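Side-chain contacts in ribulose-1,5-bisphosphate carboxylase/oxygenase large subunit (Rhodopseudomonas palustris, PDB 3QFW), which is a Rubisco-like protein of the lyase class that probably acts in a magnesium-dependent way on a sugar phosphate, its exact reaction remaining uncertain: residues I151-A156 with R189-A194; L99-L104 with L269-R274; D210-Q215 with H240-E245. One frame throughout, in Å; residues are numbered along the deposited sequence.

Following the chain from the N terminus, contact 2 opens first: residues 99-104, which include the short strand 102-103 of the antiparallel sheet, wait 164 residues for their partner at 269-274. Inside that long loop the chain builds much of its TIM barrel and closes two shorter loops in series. Contact 1 joins helix 145-157 to helix 177-195, and contact 3 then joins helix 209-222 to helix 236-243 and the residues at its end. Both nest within contact 2, and none of the three cross. Contacts 1 and 3 bind successive elements of the barrel's outer layer, whereas contact 2 ties the N-terminal sheet to the barrel. Contacts 2 and 3 come within about 6 Å at their nearest atoms.

Contact 1: residues I151-A156 with R189-A194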
loop_
_atom_site.group_PDB
_atom_site.type_symbol
_atom_site.label_atom_id
_atom_site.label_comp_id
_atom_site.label_asym_id
_atom_site.label_seq_id
_atom_site.Cartn_x
_atom_site.Cartn_y
_atom_site.Cartn_z
ATOM N N ILE B 151 -8.851 -18.807 -24.499
ATOM C CA ILE B 151 -9.849 -18.679 -23.441
ATOM C C ILE B 151 -10.656 -17.400 -23.600
ATOM O O ILE B 151 -11.894 -17.422 -23.556
ATOM C CB ILE B 151 -9.195 -18.662 -22.047
ATOM C CG1 ILE B 151 -8.531 -20.007 -21.755
ATOM C CG2 ILE B 151 -10.234 -18.320 -20.985
ATOM C CD1 ILE B 151 -9.445 -21.192 -21.956
ATOM N N ALA B 152 -9.957 -16.284 -23.782
ATOM C CA ALA B 152 -10.620 -14.998 -23.985
ATOM C C ALA B 152 -11.600 -15.057 -25.148
ATOM O O ALA B 152 -12.701 -14.499 -25.084
ATOM C CB ALA B 152 -9.603 -13.904 -24.226
ATOM N N HIS B 153 -11.190 -15.731 -26.216
ATOM C CA HIS B 153 -12.015 -15.847 -27.413
ATOM C C HIS B 153 -13.322 -16.567 -27.081
ATOM O O HIS B 153 -14.411 -16.137 -27.480
ATOM C CB HIS B 153 -11.245 -16.582 -28.513
ATOM C CG HIS B 153 -11.929 -16.572 -29.849
ATOM N ND1 HIS B 153 -11.893 -15.486 -30.699
ATOM C CD2 HIS B 153 -12.657 -17.522 -30.484
ATOM C CE1 HIS B 153 -12.568 -15.768 -31.801
ATOM N NE2 HIS B 153 -13.044 -16.995 -31.692
ATOM N N GLN B 154 -13.211 -17.663 -26.337
ATOM C CA GLN B 154 -14.388 -18.423 -25.948
ATOM C C GLN B 154 -15.300 -17.595 -25.043
ATOM O O GLN B 154 -16.509 -17.600 -25.208
ATOM C CB GLN B 154 -13.995 -19.748 -25.299
ATOM C CG GLN B 154 -13.237 -20.667 -26.248
ATOM C CD GLN B 154 -12.459 -21.755 -25.529
ATOM O OE1 GLN B 154 -13.035 -22.697 -24.984
ATOM N NE2 GLN B 154 -11.136 -21.628 -25.528
ATOM N N LEU B 155 -14.718 -16.859 -24.099
ATOM C CA LEU B 155 -15.519 -16.012 -23.221
ATOM C C LEU B 155 -16.254 -14.923 -24.012
ATOM O O LEU B 155 -17.463 -14.733 -23.861
ATOM C CB LEU B 155 -14.637 -15.393 -22.127
ATOM C CG LEU B 155 -13.994 -16.439 -21.215
ATOM C CD1 LEU B 155 -12.856 -15.830 -20.378
ATOM C CD2 LEU B 155 -15.044 -17.097 -20.332
ATOM N N ALA B 156 -15.517 -14.219 -24.864
ATOM C CA ALA B 156 -16.083 -13.119 -25.639
ATOM C C ALA B 156 -17.163 -13.628 -26.595
ATOM O O ALA B 156 -18.171 -12.958 -26.830
ATOM C CB ALA B 156 -14.978 -12.387 -26.399
ATOM N N ARG B 189 -11.158 -9.095 -30.226
ATOM C CA ARG B 189 -11.651 -8.411 -31.424
ATOM C C ARG B 189 -12.305 -9.380 -32.407
ATOM O O ARG B 189 -13.388 -9.118 -32.915
ATOM C CB ARG B 189 -10.522 -7.651 -32.124
ATOM C CG ARG B 189 -10.102 -6.386 -31.410
ATOM C CD ARG B 189 -11.273 -5.422 -31.274
ATOM N NE ARG B 189 -11.216 -4.343 -32.257
ATOM C CZ ARG B 189 -12.059 -3.315 -32.294
ATOM N NH1 ARG B 189 -13.035 -3.219 -31.397
ATOM N NH2 ARG B 189 -11.927 -2.380 -33.226
ATOM N N GLU B 190 -11.633 -10.493 -32.675
ATOM C CA GLU B 190 -12.142 -11.484 -33.608
ATOM C C GLU B 190 -13.503 -11.992 -33.154
ATOM O O GLU B 190 -14.442 -12.070 -33.943
ATOM C CB GLU B 190 -11.139 -12.629 -33.768
ATOM C CG GLU B 190 -9.780 -12.145 -34.252
ATOM C CD GLU B 190 -8.778 -13.267 -34.466
ATOM O OE1 GLU B 190 -7.845 -13.068 -35.268
ATOM O OE2 GLU B 190 -8.922 -14.341 -33.842
ATOM N N ALA B 191 -13.603 -12.321 -31.873
ATOM C CA ALA B 191 -14.858 -12.746 -31.282
ATOM C C ALA B 191 -15.940 -11.676 -31.459
ATOM O O ALA B 191 -17.063 -11.990 -31.844
ATOM C CB ALA B 191 -14.663 -13.074 -29.811
ATOM N N ASN B 192 -15.594 -10.421 -31.172
ATOM C CA ASN B 192 -16.521 -9.309 -31.362
ATOM C C ASN B 192 -17.045 -9.253 -32.796
ATOM O O ASN B 192 -18.235 -9.052 -33.023
ATOM C CB ASN B 192 -15.874 -7.965 -31.004
ATOM C CG ASN B 192 -15.799 -7.729 -29.498
ATOM O OD1 ASN B 192 -16.440 -8.429 -28.714
ATOM N ND2 ASN B 192 -15.025 -6.733 -29.095
ATOM N N ALA B 193 -16.145 -9.418 -33.758
ATOM C CA ALA B 193 -16.519 -9.325 -35.165
ATOM C C ALA B 193 -17.506 -10.424 -35.549
ATOM O O ALA B 193 -18.512 -10.163 -36.190
ATOM C CB ALA B 193 -15.284 -9.380 -36.051
ATOM N N ALA B 194 -17.213 -11.651 -35.137
ATOM C CA ALA B 194 -18.037 -12.803 -35.493
ATOM C C ALA B 194 -19.440 -12.741 -34.892
ATOM O O ALA B 194 -20.416 -13.171 -35.514
ATOM C CB ALA B 194 -17.339 -14.101 -35.073
#
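A156 and A191 meet methyl to methyl, CB to CB at 3.5 Å, a carbon pair somewhat tighter than usual van der Waals contact. Beside them the imidazole of H153 reaches across to the second helix. Its CE1 lies 3.6 Å from A191 N, which approaches the ring obliquely, and its ND1 lies 3.8 Å from A191 CB. The methylene of E190 takes the ring edge, with CB 4.0 Å from H153 CE1 and close to the ring plane. A191 is therefore held between one methyl group and one flat ring, and no hydrogen bond joins the two six-residue segments.

The second shell explains the ring's position. CG of H153 is anti to the backbone N (chi1 -171°), which swings the imidazole to the neighbouring helix although CB does not itself head there. ND1 then hydrogen-bonds to the backbone oxygen of A187, one turn before A191 on helix 177-195, and this bond probably helps to fix the rotation of the ring. The carboxylate of E190 stays apart: its OE2 is 4.5 Å from H153 ND1, too far for contact, though its charge could bias the histidine toward protonation.

The alanine pair probably permits the 8.5 Å approach of the segment axes. These cross at -27°, so the two helices run roughly parallel, with H153 and A191 nearest at the CA atoms. Both helices belong to the outer helical layer of the TIM barrel. On the inner side of helix 145-157, L155 and A156 rest on I163 of strand 162-165, while A152 and L155 touch L138 of strand 133-138. Among the neighbouring helices, L155 also meets L353 of helix 353-366, and A152 packs on V184 and V188 of helix 177-195.

Contact 2: residues L99-L104 with L269-R274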
loop_
_atom_site.group_PDB
_atom_site.type_symbol
_atom_site.label_atom_id
_atom_site.label_comp_id
_atom_site.label_asym_id
_atom_site.label_seq_id
_atom_site.Cartn_x
_atom_site.Cartn_y
_atom_site.Cartn_z
ATOM N N LEU B 99 -10.108 3.013 9.753
ATOM C CA LEU B 99 -10.625 4.204 9.101
ATOM C C LEU B 99 -11.930 3.817 8.394
ATOM O O LEU B 99 -11.904 2.979 7.509
ATOM C CB LEU B 99 -9.611 4.718 8.078
ATOM C CG LEU B 99 -10.128 5.872 7.225
ATOM C CD1 LEU B 99 -10.369 7.101 8.097
ATOM C CD2 LEU B 99 -9.187 6.189 6.070
ATOM N N ALA B 100 -13.049 4.431 8.778
ATOM C CA ALA B 100 -14.386 4.002 8.316
ATOM C C ALA B 100 -15.007 4.843 7.191
ATOM O O ALA B 100 -15.644 4.297 6.284
ATOM C CB ALA B 100 -15.366 3.912 9.504
ATOM N N ASP B 101 -14.854 6.162 7.264
ATOM C CA ASP B 101 -15.380 7.048 6.224
ATOM C C ASP B 101 -14.598 8.355 6.183
ATOM O O ASP B 101 -13.864 8.676 7.115
ATOM C CB ASP B 101 -16.866 7.346 6.453
ATOM C CG ASP B 101 -17.597 7.713 5.166
ATOM O OD1 ASP B 101 -16.975 7.682 4.080
ATOM O OD2 ASP B 101 -18.810 8.028 5.238
ATOM N N VAL B 102 -14.768 9.104 5.098
ATOM C CA VAL B 102 -14.130 10.411 4.957
ATOM C C VAL B 102 -15.093 11.359 4.244
ATOM O O VAL B 102 -15.642 11.030 3.188
ATOM C CB VAL B 102 -12.794 10.325 4.178
ATOM C CG1 VAL B 102 -12.042 11.675 4.195
ATOM C CG2 VAL B 102 -11.912 9.243 4.769
ATOM N N GLU B 103 -15.314 12.525 4.839
ATOM C CA GLU B 103 -16.101 13.569 4.200
ATOM C C GLU B 103 -15.136 14.650 3.733
ATOM O O GLU B 103 -14.589 15.391 4.547
ATOM C CB GLU B 103 -17.134 14.151 5.173
ATOM C CG GLU B 103 -18.043 13.115 5.819
ATOM C CD GLU B 103 -19.039 13.726 6.795
ATOM O OE1 GLU B 103 -19.029 14.962 6.969
ATOM O OE2 GLU B 103 -19.836 12.968 7.390
ATOM N N LEU B 104 -14.927 14.725 2.421
ATOM C CA LEU B 104 -13.998 15.681 1.829
ATOM C C LEU B 104 -14.719 16.935 1.352
ATOM O O LEU B 104 -15.813 16.848 0.792
ATOM C CB LEU B 104 -13.298 15.057 0.619
ATOM C CG LEU B 104 -12.408 13.842 0.867
ATOM C CD1 LEU B 104 -12.071 13.179 -0.455
ATOM C CD2 LEU B 104 -11.120 14.228 1.628
ATOM N N LEU B 269 -12.401 0.810 -1.554
ATOM C CA LEU B 269 -12.678 0.243 -2.874
ATOM C C LEU B 269 -13.818 0.966 -3.581
ATOM O O LEU B 269 -13.864 1.038 -4.814
ATOM C CB LEU B 269 -13.061 -1.226 -2.734
ATOM C CG LEU B 269 -12.088 -2.128 -1.978
ATOM C CD1 LEU B 269 -12.533 -3.565 -2.165
ATOM C CD2 LEU B 269 -10.667 -1.943 -2.474
ATOM N N GLY B 270 -14.754 1.477 -2.792
ATOM C CA GLY B 270 -15.879 2.208 -3.329
ATOM C C GLY B 270 -15.561 3.672 -3.546
ATOM O O GLY B 270 -15.359 4.109 -4.675
ATOM N N ARG B 271 -15.509 4.433 -2.458
ATOM C CA ARG B 271 -15.438 5.882 -2.562
ATOM C C ARG B 271 -14.081 6.361 -3.059
ATOM O O ARG B 271 -13.992 7.069 -4.061
ATOM C CB ARG B 271 -15.785 6.536 -1.215
ATOM C CG ARG B 271 -15.511 8.037 -1.154
ATOM C CD ARG B 271 -16.212 8.689 0.027
ATOM N NE ARG B 271 -17.639 8.861 -0.256
ATOM C CZ ARG B 271 -18.502 9.456 0.558
ATOM N NH1 ARG B 271 -18.091 9.938 1.725
ATOM N NH2 ARG B 271 -19.779 9.583 0.203
ATOM N N LEU B 272 -13.017 5.962 -2.369
ATOM C CA LEU B 272 -11.699 6.491 -2.694
ATOM C C LEU B 272 -11.212 6.040 -4.066
ATOM O O LEU B 272 -10.678 6.845 -4.823
ATOM C CB LEU B 272 -10.686 6.138 -1.606
ATOM C CG LEU B 272 -10.941 6.809 -0.247
ATOM C CD1 LEU B 272 -9.853 6.423 0.751
ATOM C CD2 LEU B 272 -11.033 8.330 -0.371
ATOM N N PHE B 273 -11.362 4.754 -4.372
ATOM C CA PHE B 273 -10.982 4.252 -5.693
ATOM C C PHE B 273 -11.719 5.029 -6.804
ATOM O O PHE B 273 -11.100 5.480 -7.775
ATOM C CB PHE B 273 -11.257 2.745 -5.805
ATOM C CG PHE B 273 -10.138 1.861 -5.271
ATOM C CD1 PHE B 273 -9.121 2.379 -4.463
ATOM C CD2 PHE B 273 -10.113 0.507 -5.570
ATOM C CE1 PHE B 273 -8.107 1.551 -3.985
ATOM C CE2 PHE B 273 -9.092 -0.319 -5.110
ATOM C CZ PHE B 273 -8.098 0.202 -4.310
ATOM N N ARG B 274 -13.034 5.191 -6.634
ATOM C CA ARG B 274 -13.871 6.002 -7.530
ATOM C C ARG B 274 -13.356 7.447 -7.648
ATOM O O ARG B 274 -13.177 7.968 -8.752
ATOM C CB ARG B 274 -15.308 6.006 -7.007
ATOM C CG ARG B 274 -16.279 6.967 -7.741
ATOM C CD ARG B 274 -17.609 7.025 -7.016
ATOM N NE ARG B 274 -18.615 7.845 -7.711
ATOM C CZ ARG B 274 -19.837 8.048 -7.241
ATOM N NH1 ARG B 274 -20.192 7.487 -6.091
ATOM N NH2 ARG B 274 -20.699 8.810 -7.911
#
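At the seam between the N-terminal antiparallel sheet and the TIM barrel, R271 of barrel helix 265-276 reaches out to V102 and D101 of the short edge segment that pairs with strand 8-15. Backbone hydrogen bonds of D101 with T11 and of E103 with V9 place this segment in the sheet, so the arginine links the barrel helix to the N-terminal domain.

The side chain leaves the helix with CG anti to the backbone N (chi1 170°), stays extended through chi2 and then bends at chi3, a course that brings the guanidinium edge to the strand. There NH1 donates to the backbone oxygen of V102 over 3.1 Å. The bond is far from straight, with an N-H...O angle of 137°, and the donor stands 30° off the carbonyl plane.

Apolar groups accompany it more loosely. L272 stays short of contact distance, its CD2 coming no nearer than 5.0 Å to L104 CD1. V102 is packed elsewhere, on L267 of the same helix and on L87 of helix 80-88, while R271 also touches F308. E103 turns its carboxylate to another partner, R68, with which it forms a salt bridge.

D101 supplies a charge as well. Its OD1 accepts a weak bond from the backbone N of V102, at 2.8 Å, which may help to steady the carboxylate next to the arginine. The salt bridge from D101 OD1 to R271 NH1, at 3.4 Å, is purely electrostatic: the carboxylate oxygen sits well to one side of the flat guanidinium, where it receives no hydrogen bond.

Contact 3: residues D210-Q215 with H240-E245; sequences DDMRRQ and HAIVKE
The polar part of the contact is a salt bridge between R213 and E245, joining helix 209-222 to the residues at the end of helix 236-243. The guanidinium comes side-on, presenting the edge that carries NE and NH2, and its plane is 18° from that of the carboxylate. NE shares its hydrogen between both oxygens, at 3.1 Å from E245 OE1 and 3.2 Å from E245 OE2, while R213 NH2 reaches E245 OE1 at 3.2 Å. All three bonds use syn lone pairs, and OE1 accepts two of them. The angles at hydrogen, none above 146°, show a bifurcated grip rather than straight bonds. R213 is extended from CG to NE, and this carries its aliphatic stem obliquely past the acid, with CG 3.4 Å from E245 OE2.

Beneath the charges lies an apolar layer. M212 folds back at chi3 (-57°), bringing CE to 3.8 Å from CG1 of I242. The next carbon of I242, CD1, rests 4.0 Å from M212 CB and 4.2 Å from R213 CG. M212 and I242 both also touch I205.

The charge network continues into the second subunit. R213 NH2 makes a salt bridge with D210 of that subunit, and D210 here makes the reciprocal one with R213 there; A241 packs on T208 of the second subunit.

Replacing R213 by an alanine is likely to leave both E245 and D210 of the second subunit without their cationic mate and to open a gap over I242. Acids from two subunits draw on one guanidinium, which probably couples the pairing of these two barrel helices to the dimer interface.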
loop_
_atom_site.group_PDB
_atom_site.type_symbol
_atom_site.label_atom_id
_atom_site.label_comp_id
_atom_site.label_asym_id
_atom_site.label_seq_id
_atom_site.Cartn_x
_atom_site.Cartn_y
_atom_site.Cartn_z
ATOM N N ASP B 210 6.963 4.028 -14.557
ATOM C CA ASP B 210 7.573 3.820 -15.872
ATOM C C ASP B 210 7.048 2.543 -16.516
ATOM O O ASP B 210 6.647 2.539 -17.688
ATOM C CB ASP B 210 9.102 3.735 -15.777
ATOM C CG ASP B 210 9.738 5.000 -15.214
ATOM O OD1 ASP B 210 9.105 6.077 -15.256
ATOM O OD2 ASP B 210 10.888 4.910 -14.740
ATOM N N ASP B 211 7.067 1.448 -15.762
ATOM C CA ASP B 211 6.517 0.186 -16.260
ATOM C C ASP B 211 5.050 0.359 -16.664
ATOM O O ASP B 211 4.615 -0.115 -17.724
ATOM C CB ASP B 211 6.634 -0.913 -15.198
ATOM C CG ASP B 211 8.084 -1.229 -14.822
ATOM O OD1 ASP B 211 8.935 -1.313 -15.729
ATOM O OD2 ASP B 211 8.367 -1.400 -13.618
ATOM N N MET B 212 4.283 1.047 -15.824
ATOM C CA MET B 212 2.855 1.208 -16.085
ATOM C C MET B 212 2.569 1.995 -17.371
ATOM O O MET B 212 1.706 1.608 -18.150
ATOM C CB MET B 212 2.117 1.804 -14.873
ATOM C CG MET B 212 1.724 0.760 -13.808
ATOM S SD MET B 212 0.380 1.289 -12.695
ATOM C CE MET B 212 1.100 2.792 -12.046
ATOM N N ARG B 213 3.303 3.082 -17.599
ATOM C CA ARG B 213 3.087 3.895 -18.793
ATOM C C ARG B 213 3.492 3.154 -20.060
ATOM O O ARG B 213 2.849 3.305 -21.094
ATOM C CB ARG B 213 3.842 5.223 -18.727
ATOM C CG ARG B 213 3.396 6.181 -17.631
ATOM C CD ARG B 213 4.268 7.442 -17.619
ATOM N NE ARG B 213 3.658 8.527 -16.850
ATOM C CZ ARG B 213 4.321 9.340 -16.032
ATOM N NH1 ARG B 213 5.628 9.201 -15.862
ATOM N NH2 ARG B 213 3.677 10.297 -15.378
ATOM N N ARG B 214 4.568 2.374 -19.985
ATOM C CA ARG B 214 4.993 1.554 -21.116
ATOM C C ARG B 214 3.904 0.557 -21.471
ATOM O O ARG B 214 3.566 0.369 -22.641
ATOM C CB ARG B 214 6.283 0.799 -20.783
ATOM C CG ARG B 214 6.780 -0.134 -21.891
ATOM C CD ARG B 214 8.081 -0.832 -21.473
ATOM N NE ARG B 214 9.057 0.123 -20.950
ATOM C CZ ARG B 214 10.226 0.396 -21.525
ATOM N NH1 ARG B 214 10.583 -0.225 -22.642
ATOM N NH2 ARG B 214 11.043 1.285 -20.976
ATOM N N GLN B 215 3.358 -0.088 -20.449
ATOM C CA GLN B 215 2.303 -1.069 -20.650
ATOM C C GLN B 215 1.013 -0.423 -21.156
ATOM O O GLN B 215 0.276 -1.025 -21.942
ATOM C CB GLN B 215 2.080 -1.890 -19.380
ATOM C CG GLN B 215 3.197 -2.911 -19.161
ATOM C CD GLN B 215 3.309 -3.394 -17.731
ATOM O OE1 GLN B 215 2.325 -3.456 -16.995
ATOM N NE2 GLN B 215 4.531 -3.737 -17.328
ATOM N N HIS B 240 -3.604 7.226 -9.876
ATOM C CA HIS B 240 -4.295 8.442 -10.309
ATOM C C HIS B 240 -3.632 9.032 -11.552
ATOM O O HIS B 240 -4.310 9.493 -12.480
ATOM C CB HIS B 240 -4.290 9.454 -9.174
ATOM C CG HIS B 240 -5.149 10.654 -9.416
ATOM N ND1 HIS B 240 -6.455 10.564 -9.844
ATOM C CD2 HIS B 240 -4.891 11.973 -9.265
ATOM C CE1 HIS B 240 -6.963 11.780 -9.955
ATOM N NE2 HIS B 240 -6.033 12.653 -9.607
ATOM N N ALA B 241 -2.301 9.016 -11.568
ATOM C CA ALA B 241 -1.542 9.496 -12.721
ATOM C C ALA B 241 -1.891 8.724 -13.988
ATOM O O ALA B 241 -2.019 9.317 -15.060
ATOM C CB ALA B 241 -0.042 9.412 -12.450
ATOM N N ILE B 242 -2.032 7.403 -13.869
ATOM C CA ILE B 242 -2.408 6.567 -15.010
ATOM C C ILE B 242 -3.833 6.868 -15.461
ATOM O O ILE B 242 -4.122 6.885 -16.661
ATOM C CB ILE B 242 -2.273 5.056 -14.705
ATOM C CG1 ILE B 242 -0.812 4.625 -14.813
ATOM C CG2 ILE B 242 -3.080 4.226 -15.686
ATOM C CD1 ILE B 242 -0.255 4.678 -16.232
ATOM N N VAL B 243 -4.727 7.096 -14.504
ATOM C CA VAL B 243 -6.108 7.441 -14.844
ATOM C C VAL B 243 -6.128 8.656 -15.766
ATOM O O VAL B 243 -6.875 8.697 -16.743
ATOM C CB VAL B 243 -6.944 7.728 -13.576
ATOM C CG1 VAL B 243 -8.236 8.478 -13.921
ATOM C CG2 VAL B 243 -7.246 6.426 -12.831
ATOM N N LYS B 244 -5.290 9.639 -15.457
ATOM C CA LYS B 244 -5.186 10.853 -16.267
ATOM C C LYS B 244 -4.570 10.639 -17.650
ATOM O O LYS B 244 -4.633 11.525 -18.508
ATOM C CB LYS B 244 -4.401 11.919 -15.504
ATOM C CG LYS B 244 -5.229 12.634 -14.458
ATOM C CD LYS B 244 -4.346 13.386 -13.492
ATOM C CE LYS B 244 -5.173 14.097 -12.441
ATOM N NZ LYS B 244 -4.308 14.747 -11.407
ATOM N N GLU B 245 -3.976 9.470 -17.860
ATOM C CA GLU B 245 -3.345 9.138 -19.136
ATOM C C GLU B 245 -4.122 8.047 -19.878
ATOM O O GLU B 245 -3.795 7.680 -21.014
ATOM C CB GLU B 245 -1.882 8.724 -18.900
ATOM C CG GLU B 245 -1.016 9.858 -18.340
ATOM C CD GLU B 245 0.378 9.411 -17.921
ATOM O OE1 GLU B 245 1.069 10.194 -17.226
ATOM O OE2 GLU B 245 0.785 8.283 -18.279
#